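Local coordinates for protein muramoyltetrapeptide carboxypeptidase (Oxalobacter formigenes OXCC13, PDB 6UUK) that probably acts as a serine-type LD-carboxypeptidase of the S66 family, trimming muramoyl tetrapeptides of the bacterial cell wall, at residues I74-L77 against K78-Y82; H251-R254 against V255-L259. All blocks are in the same frame, centred on the assembly; numbering follows the deposited sequence.

Interaction 1 (I74-L77 against K78-Y82); sequences IGVL and KSRGY
The last turn of helix 67-79 runs into the turn that ends it: I74-L77 and K78-Y82 are continuous, and their contact is a local one at the C-terminal end of a surface helix. Three backbone bonds keep the helical spacing, K78 N to I74 O, S79 N to G75 O and R80 N to V76 O (3.0 Å). The S79 side chain adds another. Its OG sits between its own backbone N and carbonyl carbon (chi1 61°), which folds the hydroxyl back along the helix to give its proton to V76 O at 2.7 Å. V76 O is thus gripped twice, with S79 OG and R80 N arriving on the same face of its carbonyl plane. R80 passes CG beside that oxygen too, at 3.2 Å, before its guanidinium leaves for D192, a salt bridge to helix 185-196. K78 bends at chi3 (60°), bringing CE against the backbone of G75, 3.5 Å from G75 O. Beyond the helix, G81 takes a positive phi (84°), and its N bonds to K78 O at 2.9 Å. The chain then turns so that Y82 lays CB and the CD2 edge of its ring beside L77 O, CD2 at 3.5 Å. L77 itself points inward onto I56 and V84. This is a helix C-terminus closed by a glycine, at the alpha-to-beta corner of a beta-alpha-beta unit with strands 55-59 and 83-86.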
ATOM      1  N   ILE B  74     -28.697   7.675  14.179  1.00 18.82           N
ATOM      2  CA  ILE B  74     -29.636   8.651  13.635  1.00 22.92           C
ATOM      3  C   ILE B  74     -30.266   9.468  14.758  1.00 19.80           C
ATOM      4  O   ILE B  74     -30.496  10.674  14.613  1.00 18.27           O
ATOM      5  CB  ILE B  74     -30.700   7.943  12.776  1.00 20.01           C
ATOM      6  CG1 ILE B  74     -30.044   7.257  11.575  1.00 15.88           C
ATOM      7  CG2 ILE B  74     -31.761   8.928  12.308  1.00 16.01           C
ATOM      8  CD1 ILE B  74     -31.014   6.496  10.700  1.00 20.54           C
ATOM      9  N   GLY B  75     -30.545   8.827  15.896  1.00 18.51           N
ATOM     10  CA  GLY B  75     -31.095   9.552  17.028  1.00 18.67           C
ATOM     11  C   GLY B  75     -30.153  10.605  17.575  1.00 21.36           C
ATOM     12  O   GLY B  75     -30.597  11.644  18.070  1.00 24.64           O
ATOM     13  N   VAL B  76     -28.844  10.356  17.497  1.00 25.01           N
ATOM     14  CA  VAL B  76     -27.870  11.356  17.923  1.00 19.53           C
ATOM     15  C   VAL B  76     -27.906  12.559  16.989  1.00 25.86           C
ATOM     16  O   VAL B  76     -27.928  13.712  17.433  1.00 27.76           O
ATOM     17  CB  VAL B  76     -26.462  10.739  17.995  1.00 21.67           C
ATOM     18  CG1 VAL B  76     -25.439  11.795  18.389  1.00 19.89           C
ATOM     19  CG2 VAL B  76     -26.441   9.579  18.978  1.00 21.46           C
ATOM     20  N   LEU B  77     -27.915  12.305  15.678  1.00 25.60           N
ATOM     21  CA  LEU B  77     -28.049  13.391  14.712  1.00 26.59           C
ATOM     22  C   LEU B  77     -29.373  14.124  14.882  1.00 30.96           C
ATOM     23  O   LEU B  77     -29.457  15.327  14.608  1.00 41.39           O
ATOM     24  CB  LEU B  77     -27.919  12.842  13.291  1.00 28.87           C
ATOM     25  CG  LEU B  77     -26.579  12.180  12.957  1.00 31.86           C
ATOM     26  CD1 LEU B  77     -26.691  11.320  11.708  1.00 20.16           C
ATOM     27  CD2 LEU B  77     -25.496  13.233  12.788  1.00 36.16           C
ATOM     28  N   LYS B  78     -30.412  13.420  15.334  1.00 35.16           N
ATOM     29  CA  LYS B  78     -31.680  14.072  15.641  1.00 32.52           C
ATOM     30  C   LYS B  78     -31.563  14.934  16.891  1.00 37.03           C
ATOM     31  O   LYS B  78     -32.032  16.079  16.915  1.00 36.55           O
ATOM     32  CB  LYS B  78     -32.776  13.020  15.815  1.00 37.65           C
ATOM     33  CG  LYS B  78     -34.046  13.549  16.459  1.00 51.42           C
ATOM     34  CD  LYS B  78     -34.874  12.415  17.041  1.00 56.66           C
ATOM     35  CE  LYS B  78     -34.088  11.654  18.100  1.00 32.94           C
ATOM     36  NZ  LYS B  78     -34.875  10.532  18.682  1.00 32.31           N
ATOM     37  N   SER B  79     -30.938  14.398  17.943  1.00 32.00           N
ATOM     38  CA  SER B  79     -30.814  15.140  19.193  1.00 30.65           C
ATOM     39  C   SER B  79     -29.975  16.399  19.020  1.00 35.18           C
ATOM     40  O   SER B  79     -30.202  17.395  19.717  1.00 34.99           O
ATOM     41  CB  SER B  79     -30.213  14.246  20.277  1.00 31.13           C
ATOM     42  OG  SER B  79     -28.915  13.806  19.916  1.00 31.57           O
ATOM     43  N   ARG B  80     -29.008  16.378  18.106  1.00 35.49           N
ATOM     44  CA  ARG B  80     -28.205  17.560  17.824  1.00 39.28           C
ATOM     45  C   ARG B  80     -28.877  18.503  16.834  1.00 42.97           C
ATOM     46  O   ARG B  80     -28.290  19.535  16.491  1.00 47.93           O
ATOM     47  CB  ARG B  80     -26.825  17.146  17.304  1.00 37.09           C
ATOM     48  CG  ARG B  80     -26.077  16.209  18.242  1.00 32.61           C
ATOM     49  CD  ARG B  80     -24.636  15.999  17.807  1.00 33.53           C
ATOM     50  NE  ARG B  80     -23.817  17.186  18.038  1.00 41.37           N
ATOM     51  CZ  ARG B  80     -23.196  17.453  19.183  1.00 35.57           C
ATOM     52  NH1 ARG B  80     -23.303  16.620  20.208  1.00 39.91           N
ATOM     53  NH2 ARG B  80     -22.470  18.556  19.304  1.00 42.12           N
ATOM     54  N   GLY B  81     -30.082  18.177  16.370  1.00 46.99           N
ATOM     55  CA  GLY B  81     -30.855  19.079  15.540  1.00 38.75           C
ATOM     56  C   GLY B  81     -30.511  19.040  14.065  1.00 43.59           C
ATOM     57  O   GLY B  81     -30.047  20.038  13.507  1.00 49.78           O
ATOM     58  N   TYR B  82     -30.742  17.898  13.419  1.00 50.00           N
ATOM     59  CA  TYR B  82     -30.481  17.767  11.993  1.00 47.01           C
ATOM     60  C   TYR B  82     -31.520  16.847  11.369  1.00 37.92           C
ATOM     61  O   TYR B  82     -32.029  15.929  12.018  1.00 37.60           O
ATOM     62  CB  TYR B  82     -29.067  17.234  11.722  1.00 61.56           C
ATOM     63  CG  TYR B  82     -27.964  18.124  12.251  1.00 77.79           C
ATOM     64  CD1 TYR B  82     -27.625  19.304  11.601  1.00 85.61           C
ATOM     65  CD2 TYR B  82     -27.260  17.782  13.398  1.00 77.22           C
ATOM     66  CE1 TYR B  82     -26.618  20.121  12.082  1.00 87.15           C
ATOM     67  CE2 TYR B  82     -26.250  18.593  13.886  1.00 77.68           C
ATOM     68  CZ  TYR B  82     -25.934  19.761  13.224  1.00 83.94           C
ATOM     69  OH  TYR B  82     -24.931  20.571  13.705  1.00 87.41           O
TER

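Interaction 2 (H251-R254 against V255-L259); sequences HPYR and VERML
V255 begins the first full turn after the N-cap H251: its N bonds to H251 O at 3.1 Å, in the carbonyl plane. Its CG2 turns back along the helix to lie 3.6 Å from H251 O, while the side chain also packs on L223 and M296. E256 follows with N to P252 O, at 163° the straighter of these first two bonds. The carboxylate runs away from the turn on an extended chain, CG anti to the backbone N (chi1 -165°), and crosses to the second subunit, where R131 makes a salt bridge with OE2 and Y127 a hydrogen bond with OE1. R257 N reaches Y253 O at 3.0 Å from above the carbonyl plane. Its side chain bends at chi3 (54°), and the guanidinium doubles back alongside R254: NH2 lies 3.6 Å from R254 CG, and Y253 CE1 stands over one face of the group. R254 CG in turn rests against one face of the Y253 ring, towards its rim, and the ring also has a cation-pi partner in R96 of the second subunit. M258, a selenomethionine, gives its N-H to R254 O at 3.3 Å, from above the carbonyl plane, and its CG lies beside the same oxygen at 3.5 Å. With R254 NH1 and R257 NH2 3.8 Å apart, the two like charges would be expected to disfavour each other, while the aliphatic part of R254 packs on both the Y253 ring and the R257 guanidinium, and E256 carries the opposite charge into the subunit interface.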
ATOM      1  N   HIS B 251       2.721  -0.827  11.823  1.00 22.44           N
ATOM      2  CA  HIS B 251       4.047  -0.690  12.397  1.00 20.34           C
ATOM      3  C   HIS B 251       4.759   0.498  11.749  1.00 25.21           C
ATOM      4  O   HIS B 251       4.559   0.775  10.563  1.00 23.99           O
ATOM      5  CB  HIS B 251       4.847  -1.973  12.181  1.00 20.45           C
ATOM      6  CG  HIS B 251       5.989  -2.153  13.133  1.00 19.49           C
ATOM      7  ND1 HIS B 251       7.199  -1.512  12.977  1.00 24.75           N
ATOM      8  CD2 HIS B 251       6.110  -2.917  14.244  1.00 27.87           C
ATOM      9  CE1 HIS B 251       8.014  -1.866  13.954  1.00 22.34           C
ATOM     10  NE2 HIS B 251       7.378  -2.720  14.737  1.00 27.89           N
ATOM     11  N   PRO B 252       5.576   1.233  12.514  1.00 20.52           N
ATOM     12  CA  PRO B 252       6.252   2.419  11.961  1.00 21.55           C
ATOM     13  C   PRO B 252       7.047   2.172  10.683  1.00 21.16           C
ATOM     14  O   PRO B 252       7.253   3.103   9.900  1.00 17.17           O
ATOM     15  CB  PRO B 252       7.174   2.864  13.108  1.00 22.29           C
ATOM     16  CG  PRO B 252       7.105   1.765  14.149  1.00 24.99           C
ATOM     17  CD  PRO B 252       5.772   1.129  13.967  1.00 21.15           C
ATOM     18  N   TYR B 253       7.502   0.937  10.453  1.00 20.22           N
ATOM     19  CA  TYR B 253       8.168   0.649   9.186  1.00 16.66           C
ATOM     20  C   TYR B 253       7.166   0.599   8.038  1.00 20.29           C
ATOM     21  O   TYR B 253       7.514   0.934   6.901  1.00 15.11           O
ATOM     22  CB  TYR B 253       8.966  -0.656   9.277  1.00 19.64           C
ATOM     23  CG  TYR B 253       8.172  -1.932   9.072  1.00 23.57           C
ATOM     24  CD1 TYR B 253       8.011  -2.481   7.805  1.00 24.73           C
ATOM     25  CD2 TYR B 253       7.614  -2.604  10.149  1.00 22.63           C
ATOM     26  CE1 TYR B 253       7.295  -3.649   7.618  1.00 24.16           C
ATOM     27  CE2 TYR B 253       6.898  -3.773   9.972  1.00 23.45           C
ATOM     28  CZ  TYR B 253       6.742  -4.291   8.705  1.00 26.60           C
ATOM     29  OH  TYR B 253       6.031  -5.454   8.527  1.00 52.30           O
ATOM     30  N   ARG B 254       5.926   0.186   8.314  1.00 24.28           N
ATOM     31  CA  ARG B 254       4.880   0.282   7.302  1.00 19.69           C
ATOM     32  C   ARG B 254       4.495   1.732   7.044  1.00 19.72           C
ATOM     33  O   ARG B 254       4.068   2.072   5.936  1.00 21.74           O
ATOM     34  CB  ARG B 254       3.654  -0.524   7.729  1.00 22.32           C
ATOM     35  CG  ARG B 254       3.951  -1.958   8.129  1.00 27.74           C
ATOM     36  CD  ARG B 254       2.687  -2.668   8.591  1.00 24.06           C
ATOM     37  NE  ARG B 254       2.966  -3.999   9.121  1.00 45.40           N
ATOM     38  CZ  ARG B 254       2.953  -5.112   8.395  1.00 57.33           C
ATOM     39  NH1 ARG B 254       2.676  -5.057   7.100  1.00 49.05           N
ATOM     40  NH2 ARG B 254       3.220  -6.279   8.963  1.00 50.41           N
ATOM     41  N   VAL B 255       4.635   2.593   8.053  1.00 16.49           N
ATOM     42  CA  VAL B 255       4.369   4.015   7.866  1.00 16.99           C
ATOM     43  C   VAL B 255       5.464   4.649   7.018  1.00 15.00           C
ATOM     44  O   VAL B 255       5.187   5.410   6.083  1.00 22.45           O
ATOM     45  CB  VAL B 255       4.232   4.717   9.228  1.00 17.85           C
ATOM     46  CG1 VAL B 255       3.943   6.199   9.039  1.00 14.27           C
ATOM     47  CG2 VAL B 255       3.142   4.055  10.058  1.00 16.86           C
ATOM     48  N   GLU B 256       6.726   4.344   7.332  1.00 16.03           N
ATOM     49  CA  GLU B 256       7.837   4.872   6.546  1.00 19.02           C
ATOM     50  C   GLU B 256       7.805   4.354   5.115  1.00 17.80           C
ATOM     51  O   GLU B 256       8.208   5.066   4.188  1.00 20.73           O
ATOM     52  CB  GLU B 256       9.166   4.503   7.203  1.00 22.72           C
ATOM     53  CG  GLU B 256      10.359   5.290   6.690  1.00 22.08           C
ATOM     54  CD  GLU B 256      11.672   4.769   7.236  1.00 24.62           C
ATOM     55  OE1 GLU B 256      12.171   3.750   6.714  1.00 21.75           O
ATOM     56  OE2 GLU B 256      12.199   5.370   8.196  1.00 23.62           O
ATOM     57  N   ARG B 257       7.333   3.123   4.920  1.00 26.27           N
ATOM     58  CA  ARG B 257       7.278   2.545   3.581  1.00 13.54           C
ATOM     59  C   ARG B 257       6.313   3.319   2.691  1.00 17.69           C
ATOM     60  O   ARG B 257       6.669   3.732   1.581  1.00 18.07           O
ATOM     61  CB  ARG B 257       6.875   1.074   3.673  1.00 17.80           C
ATOM     62  CG  ARG B 257       6.831   0.338   2.348  1.00 21.15           C
ATOM     63  CD  ARG B 257       6.470  -1.119   2.573  1.00 23.63           C
ATOM     64  NE  ARG B 257       5.237  -1.251   3.345  1.00 26.18           N
ATOM     65  CZ  ARG B 257       4.820  -2.382   3.903  1.00 28.02           C
ATOM     66  NH1 ARG B 257       5.540  -3.489   3.781  1.00 29.05           N
ATOM     67  NH2 ARG B 257       3.685  -2.406   4.587  1.00 30.78           N
HETATM   68  N   MSE B 258       5.089   3.531   3.164  1.00 20.65           N
HETATM   69  CA  MSE B 258       4.083   4.248   2.390  1.00 23.36           C
HETATM   70  C   MSE B 258       4.448   5.719   2.222  1.00 15.81           C
HETATM   71  O   MSE B 258       4.080   6.348   1.229  1.00 18.07           O
HETATM   72  CB  MSE B 258       2.710   4.109   3.048  1.00 21.10           C
HETATM   73  CG  MSE B 258       2.167   2.691   3.012  1.00 15.12           C
HETATM   74 SE   MSE B 258       0.467   2.489   3.939  1.00 30.71          SE
HETATM   75  CE  MSE B 258       0.082   0.640   3.454  1.00 18.69           C
ATOM     76  N   LEU B 259       5.177   6.268   3.197  1.00 20.12           N
ATOM     77  CA  LEU B 259       5.682   7.629   3.053  1.00 17.33           C
ATOM     78  C   LEU B 259       6.792   7.704   2.014  1.00 19.03           C
ATOM     79  O   LEU B 259       6.959   8.741   1.362  1.00 15.73           O
ATOM     80  CB  LEU B 259       6.176   8.157   4.400  1.00 16.68           C
ATOM     81  CG  LEU B 259       5.100   8.528   5.423  1.00 18.53           C
ATOM     82  CD1 LEU B 259       5.733   8.937   6.744  1.00 21.56           C
ATOM     83  CD2 LEU B 259       4.207   9.635   4.888  1.00 27.37           C
TER

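Overall arrangement
From the N terminus, the chain leaves strand 55-59 and meets interaction 1 at the end of helix 67-79, just before strand 83-86. Much later, after strand 242-248, interaction 2 begins helix 252-264, which leads on to strand 273-280. Each contact is continuous in sequence, so neither closes a long loop; they follow in series and neither nest nor cross. The centres of interaction 1 and interaction 2 are about 38 Å apart, on opposite sides of the chain's centre. Interaction 1 belongs to the N-terminal LD-carboxypeptidase domain and ties its helix end to helix 185-196. Interaction 2 belongs to the C-terminal domain, adjoins helices 223-228 and 293-303, and reaches the second subunit.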